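Local structure of ribokinase (Arabidopsis thaliana, 6ILS) at residues G137-Q142 with I151-A156; L141-P146 with P174-L179. The protein catalyses the ATP- and magnesium-dependent phosphorylation of D-ribose at O-5, giving D-ribose 5-phosphate for nucleotide and amino-acid synthesis or the pentose phosphate pathway. All blocks are in the same frame, centred on the assembly; numbering follows the deposited sequence.

Contact 1: residues G137-Q142 with I151-A156; sequences GIVLLQ and IQVAKA
L141 and V139, two residues apart on strand 138-143, both face helix 147-158 and meet it at V153 and A154. The contact is purely apolar. From its CB, which points at the helix, the side chain of L141 runs to CG and there forks toward two different helix residues. With CG anti to the carbonyl carbon (chi1 -48°), one methyl, CD2, reaches V153 CG1 at 3.8 Å, while the other, CD1, comes to rest 4.3 Å from the CB of A154. The side chains of L141 and V153 lie alongside each other, pointing opposite ways, whereas V139 meets V153 at a slant, its CG1 standing 4.0 Å from V153 CG1. Because V153 turns CG1 anti to its own backbone N (chi1 168°), that one methyl serves both strand residues. On the strand side V139 CG1 and L141 CD2 are themselves in contact, so three methyls close into a nearly equilateral triangle. V8, V164 and L166 of the two adjoining strands also pack on L141, and I138 and L140 turn to the other face of the sheet, against helix 257-270. The axes of strand 138-142 and helix segment 151-156 come within 10.0 Å and run nearly antiparallel, at 161°, which is the geometry of the first half of a beta-alpha-beta crossover (strand 138-143, helix 147-158, strand 164-170) in the layered alpha/beta core of the pfkB carbohydrate kinases.

Contact 2: residues L141-P146 with P174-L179; sequences LQREIP and PIPNEL. With RIB (alpha-D-ribofuranose), chain F.
At the C-terminal end of strand 138-143 in the parallel part of the pfkB-fold sheet, where the ribose pocket opens, R143 packs against residues 174-176 of the loop that follows the next strand, 164-170. Its aliphatic part and its guanidinium share the work. R143 CD lies 4.1 Å from I175 CG1, and the same CG1 sits over one face of the guanidinium, 3.9 Å from R143 NH1, as the arginine chain passes across I175. Bends at chi2 and chi3 (-146° and 58°) fold the chain so that the flat group comes beside the loop. R143 NH2 approaches P174 O obliquely at 3.6 Å, too far for a hydrogen bond, and has P176 CD at 4.2 Å. The strong polar partners of R143 lie just outside the two segments: NH2 forms a salt bridge with D147 OD1 and NH1 a hydrogen bond with T173 O, so the largely buried charge is held between the start of one helix and the loop. Replacing R143 with a leucine would probably leave the D147 carboxylate without its salt-bridge mate and T173 O without this donor. P176 stands at the N-cap position of helix 177-180, and its O takes the hydrogen bond from L179 N at 2.8 Å. The neighbouring E144 extends instead into the sugar site, its OE1 bonded to S10 OG and K41 N; the second carboxylate oxygen, OE2, accepts the hydrogen bond from ribose O1 at 2.6 Å.

In the fold
Both contacts start from strand 138-143 and share L141 and Q142, and their centres lie about 10 Å apart. Contact 1 holds the strand to the helix that follows it through buried residues alone; contact 2, only partly buried, ties the strand end to the loop and short helix beyond strand 164-170. They also meet directly: I151 CG1 packs on L179 CB at 3.9 Å, and A154 CB lies 4.2 Å from L179 CD1, so helices 147-158 and 177-180 abut beside L141. The ribose is reached from contact 2 through E144, whereas the L141 side chain and the sugar are about 14 Å apart.

Contact 1: residues G137-Q142 with I151-A156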
ATOM      1  N   GLY B 137      -9.386  25.909  20.186  1.00 21.85           N
ATOM      2  CA  GLY B 137     -10.714  26.026  20.769  1.00 23.49           C
ATOM      3  C   GLY B 137     -11.185  24.696  21.325  1.00 21.35           C
ATOM      4  O   GLY B 137     -12.006  24.648  22.238  1.00 22.25           O
ATOM      5  N   ILE B 138     -10.657  23.604  20.774  1.00 20.07           N
ATOM      6  CA  ILE B 138     -11.033  22.260  21.197  1.00 17.91           C
ATOM      7  C   ILE B 138     -10.014  21.294  20.616  1.00 19.33           C
ATOM      8  O   ILE B 138      -9.520  21.507  19.516  1.00 18.81           O
ATOM      9  CB  ILE B 138     -12.486  21.897  20.755  1.00 21.86           C
ATOM     10  CG1 ILE B 138     -12.924  20.577  21.369  1.00 21.14           C
ATOM     11  CG2 ILE B 138     -12.622  21.845  19.218  1.00 18.79           C
ATOM     12  CD1 ILE B 138     -14.441  20.436  21.478  1.00 23.66           C
ATOM     13  N   VAL B 139      -9.653  20.264  21.365  1.00 17.58           N
ATOM     14  CA  VAL B 139      -8.613  19.341  20.923  1.00 19.15           C
ATOM     15  C   VAL B 139      -9.149  17.916  20.858  1.00 18.42           C
ATOM     16  O   VAL B 139      -9.855  17.487  21.772  1.00 15.83           O
ATOM     17  CB  VAL B 139      -7.366  19.404  21.871  1.00 18.60           C
ATOM     18  CG1 VAL B 139      -6.363  18.313  21.531  1.00 20.04           C
ATOM     19  CG2 VAL B 139      -6.723  20.769  21.789  1.00 19.89           C
ATOM     20  N   LEU B 140      -8.838  17.195  19.769  1.00 14.49           N
ATOM     21  CA  LEU B 140      -9.287  15.815  19.573  1.00 14.54           C
ATOM     22  C   LEU B 140      -8.108  14.872  19.481  1.00 15.95           C
ATOM     23  O   LEU B 140      -7.193  15.127  18.702  1.00 17.82           O
ATOM     24  CB  LEU B 140     -10.105  15.658  18.268  1.00 15.79           C
ATOM     25  CG  LEU B 140     -11.359  16.465  18.020  1.00 25.58           C
ATOM     26  CD1 LEU B 140     -12.207  15.802  16.893  1.00 20.94           C
ATOM     27  CD2 LEU B 140     -12.149  16.665  19.298  1.00 26.63           C
ATOM     28  N   LEU B 141      -8.155  13.800  20.271  1.00 14.97           N
ATOM     29  CA  LEU B 141      -7.158  12.733  20.302  1.00 15.18           C
ATOM     30  C   LEU B 141      -7.821  11.390  20.020  1.00 17.36           C
ATOM     31  O   LEU B 141      -9.037  11.240  20.219  1.00 15.51           O
ATOM     32  CB  LEU B 141      -6.473  12.703  21.684  1.00 15.55           C
ATOM     33  CG  LEU B 141      -6.004  14.058  22.207  1.00 14.38           C
ATOM     34  CD1 LEU B 141      -5.567  13.940  23.681  1.00 18.87           C
ATOM     35  CD2 LEU B 141      -4.840  14.637  21.332  1.00 14.55           C
ATOM     36  N   GLN B 142      -7.038  10.411  19.565  1.00 13.39           N
ATOM     37  CA  GLN B 142      -7.492   9.029  19.474  1.00 17.14           C
ATOM     38  C   GLN B 142      -6.384   8.123  20.026  1.00 17.60           C
ATOM     39  O   GLN B 142      -5.437   8.612  20.633  1.00 19.21           O
ATOM     40  CB  GLN B 142      -7.838   8.628  18.033  1.00 16.14           C
ATOM     41  CG  GLN B 142      -8.455   9.753  17.202  1.00 14.81           C
ATOM     42  CD  GLN B 142      -7.420  10.799  16.776  1.00 17.20           C
ATOM     43  OE1 GLN B 142      -6.273  10.473  16.413  1.00 15.66           O
ATOM     44  NE2 GLN B 142      -7.818  12.050  16.828  1.00 16.29           N
ATOM     45  N   ILE B 151      -0.751  12.014  26.474  1.00 25.67           N
ATOM     46  CA  ILE B 151      -0.717  12.536  27.846  1.00 23.18           C
ATOM     47  C   ILE B 151      -0.164  13.953  27.856  1.00 23.33           C
ATOM     48  O   ILE B 151      -0.759  14.851  28.435  1.00 26.78           O
ATOM     49  CB  ILE B 151       0.093  11.607  28.773  1.00 24.17           C
ATOM     50  CG1 ILE B 151      -0.715  10.341  29.054  1.00 27.48           C
ATOM     51  CG2 ILE B 151       0.430  12.325  30.081  1.00 30.34           C
ATOM     52  CD1 ILE B 151       0.072   9.220  29.667  1.00 30.79           C
ATOM     53  N   GLN B 152       0.933  14.180  27.141  1.00 24.42           N
ATOM     54  CA  GLN B 152       1.536  15.499  27.095  1.00 22.65           C
ATOM     55  C   GLN B 152       0.619  16.547  26.471  1.00 26.97           C
ATOM     56  O   GLN B 152       0.588  17.697  26.909  1.00 25.00           O
ATOM     57  CB  GLN B 152       2.871  15.445  26.331  1.00 25.11           C
ATOM     58  CG  GLN B 152       3.928  14.566  27.001  1.00 26.74           C
ATOM     59  CD  GLN B 152       5.208  14.476  26.186  1.00 30.03           C
ATOM     60  OE1 GLN B 152       5.824  15.493  25.850  1.00 33.20           O
ATOM     61  NE2 GLN B 152       5.594  13.255  25.837  1.00 29.27           N
ATOM     62  N   VAL B 153      -0.118  16.167  25.430  1.00 23.01           N
ATOM     63  CA  VAL B 153      -1.019  17.117  24.782  1.00 23.63           C
ATOM     64  C   VAL B 153      -2.178  17.486  25.714  1.00 20.76           C
ATOM     65  O   VAL B 153      -2.501  18.657  25.898  1.00 21.96           O
ATOM     66  CB  VAL B 153      -1.570  16.535  23.454  1.00 21.07           C
ATOM     67  CG1 VAL B 153      -2.729  17.384  22.927  1.00 21.59           C
ATOM     68  CG2 VAL B 153      -0.452  16.446  22.429  1.00 22.64           C
ATOM     69  N   ALA B 154      -2.793  16.471  26.302  1.00 23.30           N
ATOM     70  CA  ALA B 154      -3.956  16.687  27.154  1.00 24.24           C
ATOM     71  C   ALA B 154      -3.587  17.568  28.346  1.00 30.11           C
ATOM     72  O   ALA B 154      -4.303  18.513  28.670  1.00 28.54           O
ATOM     73  CB  ALA B 154      -4.512  15.373  27.617  1.00 20.72           C
ATOM     74  N   LYS B 155      -2.447  17.272  28.968  1.00 31.10           N
ATOM     75  CA  LYS B 155      -1.982  18.057  30.118  1.00 29.39           C
ATOM     76  C   LYS B 155      -1.693  19.499  29.730  1.00 31.93           C
ATOM     77  O   LYS B 155      -1.960  20.423  30.499  1.00 35.44           O
ATOM     78  CB  LYS B 155      -0.741  17.415  30.744  1.00 29.23           C
ATOM     79  CG  LYS B 155      -1.082  16.185  31.555  1.00 32.75           C
ATOM     80  CD  LYS B 155       0.122  15.601  32.267  1.00 39.80           C
ATOM     81  CE  LYS B 155      -0.297  14.351  33.024  1.00 43.17           C
ATOM     82  NZ  LYS B 155       0.787  13.804  33.893  1.00 48.60           N
ATOM     83  N   ALA B 156      -1.186  19.698  28.518  1.00 30.80           N
ATOM     84  CA  ALA B 156      -0.895  21.045  28.030  1.00 31.81           C
ATOM     85  C   ALA B 156      -2.172  21.848  27.805  1.00 36.05           C
ATOM     86  O   ALA B 156      -2.144  23.078  27.771  1.00 35.65           O
ATOM     87  CB  ALA B 156      -0.079  20.987  26.741  1.00 33.08           C
TER

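Contact 2: residues L141-P146 with P174-L179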
ATOM      1  N   LEU B 141      -8.155  13.800  20.271  1.00 14.97           N
ATOM      2  CA  LEU B 141      -7.158  12.733  20.302  1.00 15.18           C
ATOM      3  C   LEU B 141      -7.821  11.390  20.020  1.00 17.36           C
ATOM      4  O   LEU B 141      -9.037  11.240  20.219  1.00 15.51           O
ATOM      5  CB  LEU B 141      -6.473  12.703  21.684  1.00 15.55           C
ATOM      6  CG  LEU B 141      -6.004  14.058  22.207  1.00 14.38           C
ATOM      7  CD1 LEU B 141      -5.567  13.940  23.681  1.00 18.87           C
ATOM      8  CD2 LEU B 141      -4.840  14.637  21.332  1.00 14.55           C
ATOM      9  N   GLN B 142      -7.038  10.411  19.565  1.00 13.39           N
ATOM     10  CA  GLN B 142      -7.492   9.029  19.474  1.00 17.14           C
ATOM     11  C   GLN B 142      -6.384   8.123  20.026  1.00 17.60           C
ATOM     12  O   GLN B 142      -5.437   8.612  20.633  1.00 19.21           O
ATOM     13  CB  GLN B 142      -7.838   8.628  18.033  1.00 16.14           C
ATOM     14  CG  GLN B 142      -8.455   9.753  17.202  1.00 14.81           C
ATOM     15  CD  GLN B 142      -7.420  10.799  16.776  1.00 17.20           C
ATOM     16  OE1 GLN B 142      -6.273  10.473  16.413  1.00 15.66           O
ATOM     17  NE2 GLN B 142      -7.818  12.050  16.828  1.00 16.29           N
ATOM     18  N   ARG B 143      -6.486   6.818  19.797  1.00 17.09           N
ATOM     19  CA  ARG B 143      -5.467   5.922  20.334  1.00 21.88           C
ATOM     20  C   ARG B 143      -4.684   5.191  19.260  1.00 18.22           C
ATOM     21  O   ARG B 143      -4.558   3.967  19.281  1.00 21.89           O
ATOM     22  CB  ARG B 143      -6.116   4.960  21.304  1.00 23.17           C
ATOM     23  CG  ARG B 143      -6.787   5.739  22.415  1.00 24.30           C
ATOM     24  CD  ARG B 143      -6.743   5.028  23.742  1.00 34.02           C
ATOM     25  NE  ARG B 143      -5.387   4.713  24.196  1.00 34.64           N
ATOM     26  CZ  ARG B 143      -5.022   3.495  24.583  1.00 34.82           C
ATOM     27  NH1 ARG B 143      -5.907   2.507  24.532  1.00 32.71           N
ATOM     28  NH2 ARG B 143      -3.785   3.255  25.002  1.00 38.89           N
ATOM     29  N   GLU B 144      -4.128   5.976  18.344  1.00 16.56           N
ATOM     30  CA  GLU B 144      -3.317   5.459  17.235  1.00 15.69           C
ATOM     31  C   GLU B 144      -1.964   6.168  17.170  1.00 20.02           C
ATOM     32  O   GLU B 144      -1.252   6.082  16.165  1.00 18.28           O
ATOM     33  CB  GLU B 144      -4.083   5.617  15.900  1.00 19.44           C
ATOM     34  CG  GLU B 144      -5.323   4.744  15.803  1.00 19.02           C
ATOM     35  CD  GLU B 144      -5.919   4.673  14.386  1.00 23.00           C
ATOM     36  OE1 GLU B 144      -5.781   5.644  13.599  1.00 21.14           O
ATOM     37  OE2 GLU B 144      -6.510   3.621  14.061  1.00 23.32           O
ATOM     38  N   ILE B 145      -1.630   6.887  18.240  1.00 17.83           N
ATOM     39  CA  ILE B 145      -0.283   7.431  18.464  1.00 20.00           C
ATOM     40  C   ILE B 145       0.085   7.104  19.933  1.00 22.08           C
ATOM     41  O   ILE B 145      -0.780   6.658  20.705  1.00 22.11           O
ATOM     42  CB  ILE B 145      -0.187   8.961  18.193  1.00 17.35           C
ATOM     43  CG1 ILE B 145      -0.927   9.745  19.276  1.00 16.33           C
ATOM     44  CG2 ILE B 145      -0.715   9.321  16.790  1.00 17.10           C
ATOM     45  CD1 ILE B 145      -0.790  11.227  19.193  1.00 17.32           C
ATOM     46  N   PRO B 146       1.360   7.286  20.322  1.00 22.36           N
ATOM     47  CA  PRO B 146       1.733   6.796  21.666  1.00 24.09           C
ATOM     48  C   PRO B 146       0.995   7.446  22.843  1.00 23.39           C
ATOM     49  O   PRO B 146       0.750   8.637  22.827  1.00 20.17           O
ATOM     50  CB  PRO B 146       3.231   7.127  21.750  1.00 24.64           C
ATOM     51  CG  PRO B 146       3.695   7.072  20.333  1.00 23.45           C
ATOM     52  CD  PRO B 146       2.548   7.638  19.521  1.00 22.67           C
ATOM     53  N   PRO B 174      -5.310  -1.038  27.616  1.00 38.38           N
ATOM     54  CA  PRO B 174      -5.957  -0.211  28.643  1.00 38.67           C
ATOM     55  C   PRO B 174      -5.534   1.245  28.519  1.00 33.02           C
ATOM     56  O   PRO B 174      -4.425   1.529  28.078  1.00 33.97           O
ATOM     57  CB  PRO B 174      -5.457  -0.821  29.958  1.00 38.40           C
ATOM     58  CG  PRO B 174      -5.119  -2.233  29.610  1.00 35.43           C
ATOM     59  CD  PRO B 174      -4.593  -2.187  28.202  1.00 38.38           C
ATOM     60  N   ILE B 175      -6.422   2.159  28.876  1.00 36.32           N
ATOM     61  CA  ILE B 175      -6.092   3.574  28.850  1.00 35.06           C
ATOM     62  C   ILE B 175      -5.434   3.980  30.164  1.00 37.11           C
ATOM     63  O   ILE B 175      -5.981   3.728  31.235  1.00 38.30           O
ATOM     64  CB  ILE B 175      -7.337   4.454  28.626  1.00 36.06           C
ATOM     65  CG1 ILE B 175      -8.143   3.964  27.417  1.00 36.93           C
ATOM     66  CG2 ILE B 175      -6.928   5.917  28.491  1.00 27.11           C
ATOM     67  CD1 ILE B 175      -9.479   4.679  27.253  1.00 34.48           C
ATOM     68  N   PRO B 176      -4.261   4.613  30.089  1.00 35.17           N
ATOM     69  CA  PRO B 176      -3.580   5.085  31.299  1.00 34.31           C
ATOM     70  C   PRO B 176      -4.432   6.088  32.058  1.00 36.37           C
ATOM     71  O   PRO B 176      -5.003   6.986  31.444  1.00 29.43           O
ATOM     72  CB  PRO B 176      -2.323   5.765  30.753  1.00 34.67           C
ATOM     73  CG  PRO B 176      -2.126   5.183  29.392  1.00 35.66           C
ATOM     74  CD  PRO B 176      -3.493   4.912  28.867  1.00 33.86           C
ATOM     75  N   ASN B 177      -4.512   5.951  33.377  1.00 31.27           N
ATOM     76  CA  ASN B 177      -5.362   6.834  34.170  1.00 29.86           C
ATOM     77  C   ASN B 177      -4.883   8.253  34.134  1.00 29.22           C
ATOM     78  O   ASN B 177      -5.655   9.191  34.313  1.00 34.97           O
ATOM     79  CB  ASN B 177      -5.428   6.345  35.619  1.00 33.97           C
ATOM     80  CG  ASN B 177      -6.237   5.094  35.749  1.00 36.65           C
ATOM     81  OD1 ASN B 177      -7.386   5.049  35.314  1.00 40.49           O
ATOM     82  ND2 ASN B 177      -5.638   4.051  36.305  1.00 39.51           N
ATOM     83  N   GLU B 178      -3.586   8.403  33.915  1.00 29.38           N
ATOM     84  CA  GLU B 178      -2.988   9.704  33.763  1.00 28.59           C
ATOM     85  C   GLU B 178      -3.631  10.395  32.560  1.00 28.65           C
ATOM     86  O   GLU B 178      -3.823  11.609  32.551  1.00 29.35           O
ATOM     87  CB  GLU B 178      -1.480   9.557  33.584  1.00 33.76           C
ATOM     88  CG  GLU B 178      -0.736  10.849  33.594  1.00 35.58           C
ATOM     89  CD  GLU B 178       0.744  10.626  33.442  1.00 39.52           C
ATOM     90  OE1 GLU B 178       1.137   9.470  33.157  1.00 41.08           O
ATOM     91  OE2 GLU B 178       1.511  11.600  33.602  1.00 49.40           O
ATOM     92  N   LEU B 179      -3.993   9.604  31.558  1.00 30.54           N
ATOM     93  CA  LEU B 179      -4.614  10.174  30.364  1.00 28.37           C
ATOM     94  C   LEU B 179      -6.082  10.493  30.644  1.00 23.64           C
ATOM     95  O   LEU B 179      -6.538  11.608  30.385  1.00 27.04           O
ATOM     96  CB  LEU B 179      -4.467   9.224  29.174  1.00 24.52           C
ATOM     97  CG  LEU B 179      -5.059   9.735  27.845  1.00 23.88           C
ATOM     98  CD1 LEU B 179      -4.556  11.133  27.511  1.00 21.90           C
ATOM     99  CD2 LEU B 179      -4.765   8.752  26.723  1.00 22.07           C
TER
HETATM  100  O5  RIB F 402     -11.765   5.015  11.763  1.00 23.86           O
HETATM  101  C5  RIB F 402     -11.224   4.745  10.497  1.00 29.46           C
HETATM  102  C4  RIB F 402      -9.848   4.570  10.583  1.00 31.25           C
HETATM  103  O4  RIB F 402      -9.451   3.532  11.603  1.00 37.35           O
HETATM  104  C3  RIB F 402      -9.410   3.913   9.204  1.00 35.27           C
HETATM  105  O3  RIB F 402      -9.169   5.028   8.217  1.00 32.26           O
HETATM  106  C2  RIB F 402      -8.447   3.149   9.463  1.00 35.67           C
HETATM  107  O2  RIB F 402      -7.154   3.629   8.918  1.00 29.15           O
HETATM  108  C1  RIB F 402      -8.365   2.986  11.121  1.00 36.28           C
HETATM  109  O1  RIB F 402      -7.245   3.628  11.610  1.00 29.79           O